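Local coordinates for protein glyoxylate reductase (Paecilomyces sp. J18, PDB 3WNV) that probably reduces glyoxylate to glycolate with a nicotinamide cofactor, as a fungal member of the D-isomer specific 2-hydroxyacid dehydrogenase family, at residues I239-T242 / L247-E250; F211-A216 / H223-K228; K251-A256 / A263-D268; G279-N282 / M287-P290. All blocks are in the same frame, centred on the assembly; numbering follows the deposited sequence.

Interaction 1. Residues I239-T242 / L247-E250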
loop_
_atom_site.group_PDB
_atom_site.type_symbol
_atom_site.label_atom_id
_atom_site.label_comp_id
_atom_site.label_asym_id
_atom_site.label_seq_id
_atom_site.Cartn_x
_atom_site.Cartn_y
_atom_site.Cartn_z
ATOM N N ILE A 239 4.354 -11.365 12.870
ATOM C CA ILE A 239 4.544 -10.152 12.040
ATOM C C ILE A 239 3.435 -10.005 11.015
ATOM O O ILE A 239 3.145 -10.946 10.302
ATOM C CB ILE A 239 5.944 -10.146 11.349
ATOM C CG1 ILE A 239 7.070 -10.082 12.378
ATOM C CG2 ILE A 239 6.062 -8.996 10.336
ATOM C CD1 ILE A 239 8.425 -10.432 11.828
ATOM N N VAL A 240 2.836 -8.814 10.933
ATOM C CA VAL A 240 1.817 -8.512 9.907
ATOM C C VAL A 240 2.286 -7.400 9.006
ATOM O O VAL A 240 2.826 -6.401 9.499
ATOM C CB VAL A 240 0.502 -8.117 10.581
ATOM C CG1 VAL A 240 -0.529 -7.584 9.565
ATOM C CG2 VAL A 240 -0.085 -9.292 11.389
ATOM N N ASN A 241 2.079 -7.564 7.699
ATOM C CA ASN A 241 2.409 -6.543 6.729
ATOM C C ASN A 241 1.358 -6.419 5.681
ATOM O O ASN A 241 1.150 -7.315 4.935
ATOM C CB ASN A 241 3.737 -6.895 6.053
ATOM C CG ASN A 241 4.370 -5.733 5.344
ATOM O OD1 ASN A 241 3.887 -4.643 5.433
ATOM N ND2 ASN A 241 5.474 -5.979 4.696
ATOM N N THR A 242 0.713 -5.284 5.637
ATOM C CA THR A 242 -0.195 -4.957 4.584
ATOM C C THR A 242 0.290 -3.774 3.728
ATOM O O THR A 242 -0.421 -3.291 2.927
ATOM C CB THR A 242 -1.589 -4.665 5.100
ATOM O OG1 THR A 242 -1.487 -3.602 6.001
ATOM C CG2 THR A 242 -2.161 -5.844 5.819
ATOM N N LEU A 247 9.669 -3.782 2.477
ATOM C CA LEU A 247 10.051 -3.217 3.772
ATOM C C LEU A 247 10.713 -4.273 4.635
ATOM O O LEU A 247 11.421 -3.956 5.602
ATOM C CB LEU A 247 8.825 -2.683 4.525
ATOM C CG LEU A 247 8.067 -1.509 3.886
ATOM C CD1 LEU A 247 6.764 -1.345 4.693
ATOM C CD2 LEU A 247 8.893 -0.208 3.894
ATOM N N ILE A 248 10.479 -5.539 4.294
ATOM C CA ILE A 248 11.069 -6.632 5.037
ATOM C C ILE A 248 12.002 -7.380 4.094
ATOM O O ILE A 248 11.683 -7.544 2.921
ATOM C CB ILE A 248 10.007 -7.630 5.534
ATOM C CG1 ILE A 248 8.963 -6.890 6.345
ATOM C CG2 ILE A 248 10.714 -8.781 6.323
ATOM C CD1 ILE A 248 7.746 -7.725 6.755
ATOM N N ASP A 249 13.173 -7.763 4.614
ATOM C CA ASP A 249 14.106 -8.657 3.945
ATOM C C ASP A 249 13.451 -10.046 3.984
ATOM O O ASP A 249 13.537 -10.761 4.992
ATOM C CB ASP A 249 15.452 -8.651 4.706
ATOM C CG ASP A 249 16.485 -9.565 4.075
ATOM O OD1 ASP A 249 16.096 -10.420 3.266
ATOM O OD2 ASP A 249 17.700 -9.438 4.378
ATOM N N GLU A 250 12.742 -10.399 2.912
ATOM C CA GLU A 250 11.867 -11.574 2.964
ATOM C C GLU A 250 12.683 -12.844 3.160
ATOM O O GLU A 250 12.230 -13.801 3.797
ATOM C CB GLU A 250 11.029 -11.642 1.680
ATOM C CG GLU A 250 9.797 -12.536 1.781
ATOM C CD GLU A 250 8.828 -12.251 0.621
ATOM O OE1 GLU A 250 8.306 -11.115 0.600
ATOM O OE2 GLU A 250 8.612 -13.122 -0.284
#
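Ile-248 shows how one methyl can serve two neighbours of different character. Its CD1 lies 3.5 Å from ND2 of Asn-241 and 4.2 Å from CG2 of Ile-239, a van der Waals contact in both cases. The reach comes from its torsions: CG1 sits beside the backbone N (chi1 -55°) and the chain then runs extended to CD1, which projects at the strand. The side chains of Ile-239 and Ile-248 run antiparallel past one another, and it is the branch methyl CG2 of Ile-239, not its longer arm, that meets CD1 of Ile-248. The two sides belong to the Rossmann-type nucleotide-binding domain: 239-242 closes the parallel strand 237-241, whereas the link leading into helix 250-259 supplies 247-250. Asn-241 approaches Ile-248 from the opposite direction, with CG anti to its own backbone N (chi1 -163°). Its amide is held at both ends by the turn that follows the strand, OD1 accepting from the N of Ala-243 and ND2 donating to the O of Arg-244. These two bonds fix which end of the amide faces Ile-248 and satisfy a buried polar group beside hydrocarbon. On the OD1 side, CD1 of Leu-247 comes to 4.4 Å from Asn-241 OD1, a looser approach. Just before the helix, Asp-249 takes the N-cap position and its OD1 accepts from the N of Ala-252.

Interaction 2. Residues F211-A216 / H223-K228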
loop_
_atom_site.group_PDB
_atom_site.type_symbol
_atom_site.label_atom_id
_atom_site.label_comp_id
_atom_site.label_asym_id
_atom_site.label_seq_id
_atom_site.Cartn_x
_atom_site.Cartn_y
_atom_site.Cartn_z
ATOM N N PHE A 211 3.765 -7.548 15.528
ATOM C CA PHE A 211 4.498 -6.393 14.994
ATOM C C PHE A 211 3.985 -6.059 13.610
ATOM O O PHE A 211 4.086 -6.877 12.698
ATOM C CB PHE A 211 5.999 -6.727 14.955
ATOM C CG PHE A 211 6.861 -5.592 14.492
ATOM C CD1 PHE A 211 7.013 -5.314 13.129
ATOM C CD2 PHE A 211 7.504 -4.775 15.448
ATOM C CE1 PHE A 211 7.813 -4.225 12.706
ATOM C CE2 PHE A 211 8.309 -3.723 15.034
ATOM C CZ PHE A 211 8.458 -3.448 13.655
ATOM N N SER A 212 3.507 -4.841 13.400
ATOM C CA SER A 212 2.934 -4.490 12.072
ATOM C C SER A 212 3.534 -3.198 11.527
ATOM O O SER A 212 4.032 -2.349 12.285
ATOM C CB SER A 212 1.415 -4.348 12.153
ATOM O OG SER A 212 1.105 -3.134 12.838
ATOM N N LEU A 213 3.528 -3.038 10.208
ATOM C CA LEU A 213 4.191 -1.856 9.667
ATOM C C LEU A 213 3.378 -1.151 8.596
ATOM O O LEU A 213 2.696 -1.809 7.810
ATOM C CB LEU A 213 5.616 -2.185 9.154
ATOM C CG LEU A 213 6.019 -3.415 8.312
ATOM C CD1 LEU A 213 7.511 -3.215 7.909
ATOM C CD2 LEU A 213 5.916 -4.724 9.047
ATOM N N ASN A 214 3.406 0.180 8.625
ATOM C CA ASN A 214 2.795 1.002 7.576
ATOM C C ASN A 214 3.724 2.128 7.152
ATOM O O ASN A 214 3.540 3.279 7.537
ATOM C CB ASN A 214 1.470 1.602 8.052
ATOM C CG ASN A 214 0.582 0.593 8.759
ATOM O OD1 ASN A 214 -0.087 -0.276 8.136
ATOM N ND2 ASN A 214 0.554 0.696 10.071
ATOM N N LEU A 215 4.752 1.792 6.386
ATOM C CA LEU A 215 5.684 2.787 5.883
ATOM C C LEU A 215 5.569 2.844 4.387
ATOM O O LEU A 215 5.284 1.831 3.722
ATOM C CB LEU A 215 7.140 2.398 6.223
ATOM C CG LEU A 215 7.444 2.316 7.692
ATOM C CD1 LEU A 215 8.866 1.857 7.876
ATOM C CD2 LEU A 215 7.267 3.725 8.304
ATOM N N ALA A 216 5.830 4.030 3.853
ATOM C CA ALA A 216 6.051 4.219 2.443
ATOM C C ALA A 216 7.353 3.522 2.109
ATOM O O ALA A 216 8.307 3.534 2.895
ATOM C CB ALA A 216 6.150 5.685 2.142
ATOM N N HIS A 223 13.945 -3.097 3.273
ATOM C CA HIS A 223 14.569 -3.951 4.299
ATOM C C HIS A 223 14.789 -3.278 5.651
ATOM O O HIS A 223 15.720 -3.650 6.399
ATOM C CB HIS A 223 15.922 -4.466 3.795
ATOM C CG HIS A 223 15.827 -5.429 2.657
ATOM N ND1 HIS A 223 16.885 -6.213 2.258
ATOM C CD2 HIS A 223 14.783 -5.767 1.855
ATOM C CE1 HIS A 223 16.514 -6.967 1.236
ATOM N NE2 HIS A 223 15.242 -6.714 0.978
ATOM N N ILE A 224 13.971 -2.293 5.987
ATOM C CA ILE A 224 14.046 -1.736 7.331
ATOM C C ILE A 224 13.902 -2.821 8.427
ATOM O O ILE A 224 14.471 -2.691 9.511
ATOM C CB ILE A 224 13.030 -0.604 7.532
ATOM C CG1 ILE A 224 13.360 0.209 8.783
ATOM C CG2 ILE A 224 11.598 -1.145 7.498
ATOM C CD1 ILE A 224 12.518 1.491 8.906
ATOM N N ILE A 225 13.148 -3.890 8.148
ATOM C CA ILE A 225 13.168 -5.088 9.002
ATOM C C ILE A 225 14.040 -6.155 8.326
ATOM O O ILE A 225 13.624 -6.802 7.388
ATOM C CB ILE A 225 11.717 -5.612 9.245
ATOM C CG1 ILE A 225 10.837 -4.462 9.761
ATOM C CG2 ILE A 225 11.684 -6.838 10.193
ATOM C CD1 ILE A 225 11.220 -4.012 11.128
ATOM N N GLY A 226 15.285 -6.280 8.762
ATOM C CA GLY A 226 16.137 -7.329 8.255
ATOM C C GLY A 226 16.604 -8.209 9.408
ATOM O O GLY A 226 15.976 -8.213 10.459
ATOM N N GLU A 227 17.693 -8.948 9.202
ATOM C CA GLU A 227 18.146 -9.949 10.182
ATOM C C GLU A 227 18.311 -9.358 11.555
ATOM O O GLU A 227 17.897 -9.965 12.557
ATOM C CB GLU A 227 19.515 -10.473 9.786
ATOM C CG GLU A 227 19.538 -11.523 8.728
ATOM C CD GLU A 227 20.845 -12.292 8.781
ATOM O OE1 GLU A 227 21.596 -12.086 9.761
ATOM O OE2 GLU A 227 21.110 -13.091 7.862
ATOM N N LYS A 228 18.963 -8.198 11.596
ATOM C CA LYS A 228 19.281 -7.507 12.855
ATOM C C LYS A 228 17.999 -7.209 13.629
ATOM O O LYS A 228 17.926 -7.432 14.846
ATOM C CB LYS A 228 20.022 -6.177 12.599
ATOM C CG LYS A 228 21.445 -6.079 13.165
ATOM C CD LYS A 228 21.812 -4.619 13.533
ATOM C CE LYS A 228 21.405 -4.262 14.982
ATOM N NZ LYS A 228 21.874 -5.266 16.032
#
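Ile-225 enters the hollow between Phe-211 and Leu-213, two side chains that rise from the same side of their strand. Its CD1 approaches the Phe-211 ring obliquely, 3.8 Å from both CE1 and CZ. One carbon back, CG1 of Ile-225 lies 4.0 Å from CD1 of Leu-213, so the bump is gripped at its end and along its shaft. A bent chain makes this possible: with chi1 -52° and chi2 -68° the ethyl arm of Ile-225 folds toward the ring. Strand 210-213, helix 227-232 and strand 237-241 form a beta-alpha-beta unit of the Rossmann-type domain, and this contact lays the approach to the helix over the end of the first strand. Farther along, beyond the strand, the fit changes shape. The side chains of Leu-215 and Ile-224 stand nearly perpendicular, and CD1 of Leu-215 rests in the fork of the isoleucine, 3.8 Å from its CD1 and 4.1 Å from its CG2. This second pair is only partly buried, whereas Phe-211, Leu-213 and Ile-225 lie inside. Leu-204 and Leu-205 of helix 201-207 also touch the Phe-211 ring, and Met-233 packs on Ile-225. Leu-215 also touches Leu-160, at the end of strand 156-160, as well as a glycine-rich GxGxxG sequence that probably corresponds to the dinucleotide-binding loop of this family.

Interaction 3. Residues K251-A256 / A263-D268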
loop_
_atom_site.group_PDB
_atom_site.type_symbol
_atom_site.label_atom_id
_atom_site.label_comp_id
_atom_site.label_asym_id
_atom_site.label_seq_id
_atom_site.Cartn_x
_atom_site.Cartn_y
_atom_site.Cartn_z
ATOM N N LYS A 251 13.902 -12.860 2.646
ATOM C CA LYS A 251 14.737 -14.052 2.835
ATOM C C LYS A 251 15.123 -14.179 4.302
ATOM O O LYS A 251 15.144 -15.272 4.851
ATOM C CB LYS A 251 15.979 -14.032 1.948
ATOM C CG LYS A 251 15.712 -14.411 0.504
ATOM C CD LYS A 251 16.972 -14.253 -0.291
ATOM C CE LYS A 251 16.690 -14.415 -1.772
ATOM N NZ LYS A 251 17.868 -14.033 -2.600
ATOM N N ALA A 252 15.382 -13.053 4.956
ATOM C CA ALA A 252 15.666 -13.076 6.393
ATOM C C ALA A 252 14.448 -13.452 7.236
ATOM O O ALA A 252 14.558 -14.129 8.274
ATOM C CB ALA A 252 16.212 -11.718 6.850
ATOM N N LEU A 253 13.285 -13.009 6.800
ATOM C CA LEU A 253 12.033 -13.358 7.451
ATOM C C LEU A 253 11.840 -14.877 7.377
ATOM O O LEU A 253 11.465 -15.524 8.379
ATOM C CB LEU A 253 10.883 -12.605 6.765
ATOM C CG LEU A 253 9.497 -13.069 7.243
ATOM C CD1 LEU A 253 9.266 -12.614 8.638
ATOM C CD2 LEU A 253 8.426 -12.502 6.283
ATOM N N VAL A 254 12.121 -15.462 6.209
ATOM C CA VAL A 254 12.000 -16.927 6.068
ATOM C C VAL A 254 12.944 -17.662 7.038
ATOM O O VAL A 254 12.535 -18.604 7.740
ATOM C CB VAL A 254 12.229 -17.383 4.611
ATOM C CG1 VAL A 254 12.441 -18.934 4.559
ATOM C CG2 VAL A 254 11.023 -16.972 3.727
ATOM N N ARG A 255 14.206 -17.238 7.110
ATOM C CA ARG A 255 15.111 -17.865 8.073
ATOM C C ARG A 255 14.637 -17.747 9.531
ATOM O O ARG A 255 14.877 -18.636 10.346
ATOM C CB ARG A 255 16.530 -17.284 7.943
ATOM C CG ARG A 255 17.111 -17.435 6.540
ATOM C CD ARG A 255 18.608 -17.141 6.514
ATOM N NE ARG A 255 18.907 -15.724 6.740
ATOM C CZ ARG A 255 18.949 -14.788 5.784
ATOM N NH1 ARG A 255 18.694 -15.097 4.520
ATOM N NH2 ARG A 255 19.253 -13.531 6.089
ATOM N N ALA A 256 13.992 -16.630 9.861
ATOM C CA ALA A 256 13.508 -16.385 11.201
ATOM C C ALA A 256 12.264 -17.213 11.531
ATOM O O ALA A 256 12.030 -17.615 12.676
ATOM C CB ALA A 256 13.260 -14.848 11.398
ATOM N N ALA A 263 6.887 -16.779 15.116
ATOM C CA ALA A 263 5.935 -17.867 15.234
ATOM C C ALA A 263 5.080 -17.981 13.957
ATOM O O ALA A 263 4.797 -19.082 13.447
ATOM C CB ALA A 263 5.060 -17.665 16.463
ATOM N N SER A 264 4.668 -16.835 13.425
ATOM C CA SER A 264 3.798 -16.819 12.261
ATOM C C SER A 264 3.847 -15.444 11.636
ATOM O O SER A 264 4.343 -14.498 12.249
ATOM C CB SER A 264 2.360 -17.169 12.625
ATOM O OG SER A 264 1.590 -17.298 11.420
ATOM N N VAL A 265 3.348 -15.341 10.415
ATOM C CA VAL A 265 3.192 -14.046 9.773
ATOM C C VAL A 265 1.820 -13.967 9.135
ATOM O O VAL A 265 1.230 -14.976 8.775
ATOM C CB VAL A 265 4.235 -13.728 8.700
ATOM C CG1 VAL A 265 5.662 -13.624 9.308
ATOM C CG2 VAL A 265 4.197 -14.806 7.573
ATOM N N GLY A 266 1.340 -12.740 9.008
ATOM C CA GLY A 266 0.072 -12.448 8.349
ATOM C C GLY A 266 0.390 -11.418 7.276
ATOM O O GLY A 266 0.482 -10.223 7.574
ATOM N N LEU A 267 0.536 -11.866 6.032
ATOM C CA LEU A 267 1.017 -10.975 4.961
ATOM C C LEU A 267 0.009 -10.778 3.852
ATOM O O LEU A 267 -0.649 -11.726 3.460
ATOM C CB LEU A 267 2.292 -11.563 4.332
ATOM C CG LEU A 267 3.408 -11.855 5.357
ATOM C CD1 LEU A 267 4.597 -12.450 4.614
ATOM C CD2 LEU A 267 3.843 -10.595 6.135
ATOM N N ASP A 268 -0.011 -9.566 3.277
ATOM C CA ASP A 268 -0.828 -9.263 2.117
ATOM C C ASP A 268 0.116 -8.797 1.045
ATOM O O ASP A 268 -0.269 -8.640 -0.098
ATOM C CB ASP A 268 -1.794 -8.143 2.463
ATOM C CG ASP A 268 -2.930 -7.997 1.440
ATOM O OD1 ASP A 268 -3.469 -9.040 0.975
ATOM O OD2 ASP A 268 -3.271 -6.833 1.130
#
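Leu-253 reaches out from its helix tip to tip with two residues of the strand it packs on, one for each of its terminal methyls. CD1 meets CG1 of Val-265 at 3.8 Å, while CD2 points at CD1 of Leu-267, 4.2 Å away. The fork is set by the first torsion, which places CG anti to the backbone N (chi1 171°) and points the fork at the strand. Val-265 and Leu-267 alternate with Gly-266 along the strand, so their side chains emerge on the same face and present two neighbouring ends to the leucine. Helix 250-259 is the crossover of a beta-alpha-beta unit between the parallel strands 237-241 and 262-267, and this is where it beds on the second of them. Ile-239, on the first strand, also touches Leu-253, which therefore spans both strands of the unit. In Leu-267 the torsions differ from those of Leu-253: CG stands beside the backbone N (chi1 -55°), and the extended remainder carries CD1 toward Leu-253. Leu-280 of helix 278-281 packs against both Val-265 and Leu-267, joining the same apolar layer, while the neighbouring helix 227-232 covers another side of helix 250-259, with Leu-230 touching Ala-252 and Ala-256. At the outer surface NH2 of Arg-255 forms a salt bridge with OE2 of Glu-227, and CA of Ala-252 lies against one face of the guanidinium, toward its rim.

Interaction 4. Residues G279-N282 / M287-P290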
loop_
_atom_site.group_PDB
_atom_site.type_symbol
_atom_site.label_atom_id
_atom_site.label_comp_id
_atom_site.label_asym_id
_atom_site.label_seq_id
_atom_site.Cartn_x
_atom_site.Cartn_y
_atom_site.Cartn_z
ATOM N N GLY A 279 10.048 -20.660 0.821
ATOM C CA GLY A 279 9.945 -21.058 2.215
ATOM C C GLY A 279 8.818 -20.347 2.931
ATOM O O GLY A 279 8.321 -20.811 3.967
ATOM N N LEU A 280 8.392 -19.217 2.382
ATOM C CA LEU A 280 7.249 -18.506 2.946
ATOM C C LEU A 280 5.930 -19.122 2.418
ATOM O O LEU A 280 5.046 -19.520 3.186
ATOM C CB LEU A 280 7.384 -17.034 2.572
ATOM C CG LEU A 280 6.477 -16.021 3.213
ATOM C CD1 LEU A 280 6.523 -16.212 4.718
ATOM C CD2 LEU A 280 6.947 -14.606 2.849
ATOM N N LEU A 281 5.834 -19.243 1.102
ATOM C CA LEU A 281 4.634 -19.764 0.465
ATOM C C LEU A 281 4.336 -21.159 0.960
ATOM O O LEU A 281 3.167 -21.522 1.115
ATOM C CB LEU A 281 4.813 -19.772 -1.063
ATOM C CG LEU A 281 3.558 -19.873 -1.922
ATOM C CD1 LEU A 281 2.578 -18.805 -1.491
ATOM C CD2 LEU A 281 3.935 -19.696 -3.396
ATOM N N ASN A 282 5.386 -21.922 1.280
ATOM C CA ASN A 282 5.214 -23.352 1.572
ATOM C C ASN A 282 4.994 -23.618 3.035
ATOM O O ASN A 282 4.867 -24.762 3.433
ATOM C CB ASN A 282 6.413 -24.186 1.101
ATOM C CG ASN A 282 6.643 -24.095 -0.399
ATOM O OD1 ASN A 282 5.756 -23.698 -1.162
ATOM N ND2 ASN A 282 7.860 -24.455 -0.831
ATOM N N MET A 287 -0.027 -16.997 7.356
ATOM C CA MET A 287 -1.340 -16.633 6.812
ATOM C C MET A 287 -1.100 -15.642 5.693
ATOM O O MET A 287 -0.577 -14.554 5.954
ATOM C CB MET A 287 -2.201 -16.009 7.901
ATOM C CG MET A 287 -3.596 -15.665 7.385
ATOM S SD MET A 287 -4.634 -17.148 7.140
ATOM C CE MET A 287 -6.060 -16.512 6.252
ATOM N N LEU A 288 -1.435 -16.029 4.459
ATOM C CA LEU A 288 -0.964 -15.285 3.270
ATOM C C LEU A 288 -2.120 -14.944 2.351
ATOM O O LEU A 288 -2.935 -15.835 1.995
ATOM C CB LEU A 288 0.016 -16.141 2.477
ATOM C CG LEU A 288 1.263 -16.615 3.226
ATOM C CD1 LEU A 288 2.197 -17.393 2.326
ATOM C CD2 LEU A 288 2.029 -15.414 3.848
ATOM N N LEU A 289 -2.178 -13.678 1.934
ATOM C CA LEU A 289 -3.125 -13.213 0.905
ATOM C C LEU A 289 -2.368 -12.546 -0.247
ATOM O O LEU A 289 -1.270 -12.001 -0.061
ATOM C CB LEU A 289 -4.129 -12.212 1.518
ATOM C CG LEU A 289 -5.104 -12.838 2.542
ATOM C CD1 LEU A 289 -5.904 -11.717 3.213
ATOM C CD2 LEU A 289 -6.060 -13.814 1.845
ATOM N N PRO A 290 -2.954 -12.577 -1.458
ATOM C CA PRO A 290 -2.264 -11.974 -2.624
ATOM C C PRO A 290 -2.620 -10.513 -2.853
ATOM O O PRO A 290 -3.231 -10.135 -3.882
ATOM C CB PRO A 290 -2.740 -12.830 -3.791
ATOM C CG PRO A 290 -4.191 -13.255 -3.364
ATOM C CD PRO A 290 -4.083 -13.452 -1.841
#
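Leu-288 carries one side of this contact, and its CD1 methyl touches backbone and side chain of helix 278-281 alike. In the Rossmann-type domain the short helix connects strand 262-267 with 287-288, an edge strand of the sheet, as a beta-alpha-beta crossover, and Leu-288 is where that edge strand meets its helix. CD1 of Leu-288 lies 3.7 Å from the carbonyl O of Leu-280 and 3.9 Å from CA of Leu-281, so a methyl rests against the C-terminal end of the short helix. The side chains of Leu-281 and Leu-288 pass at a slant, with their CD1 atoms 4.1 Å apart. Although the side chain of Leu-281 leaves its backbone pointing away from the strand, CG anti to the backbone N (chi1 -162°) brings one methyl back to it. That leucine remains exposed, whereas Leu-280 is buried and its end comes within reach of Leu-288 more loosely.

The next shell holds these groups in place. Leu-280 packs on Val-254 and Leu-257 of helix 250-259, while Tyr-270 and Leu-267 touch Leu-288. Strand 287-288 is joined to its neighbour through Met-287, whose backbone bonds to Val-265 and Leu-267, and the side chains of Met-287, and of Leu-289 just past the strand, meet helix 112-127. Farther along, the O of Leu-289 is hydrogen-bonded to OH of Tyr-270.

In the fold
From the N terminus, the chain first closes a loop at interaction 2, where strand 210-213 meets the approach to helix 227-232. Interaction 1 follows, tying strand 237-241 to the link before helix 250-259; interaction 3 returns that helix to strand 262-267, and interaction 4 joins helix 278-281 to strand 287-288. The four loops run in series, without nesting or crossing. Their strands are successive neighbours in one parallel sheet, so backbone bonds such as Val-240 N to Phe-211 O and Val-265 O to Met-287 N stitch adjacent contacts together. Interactions 2 and 4, with centres about 17 Å apart, do not touch, and interactions 1 and 3 lie between them.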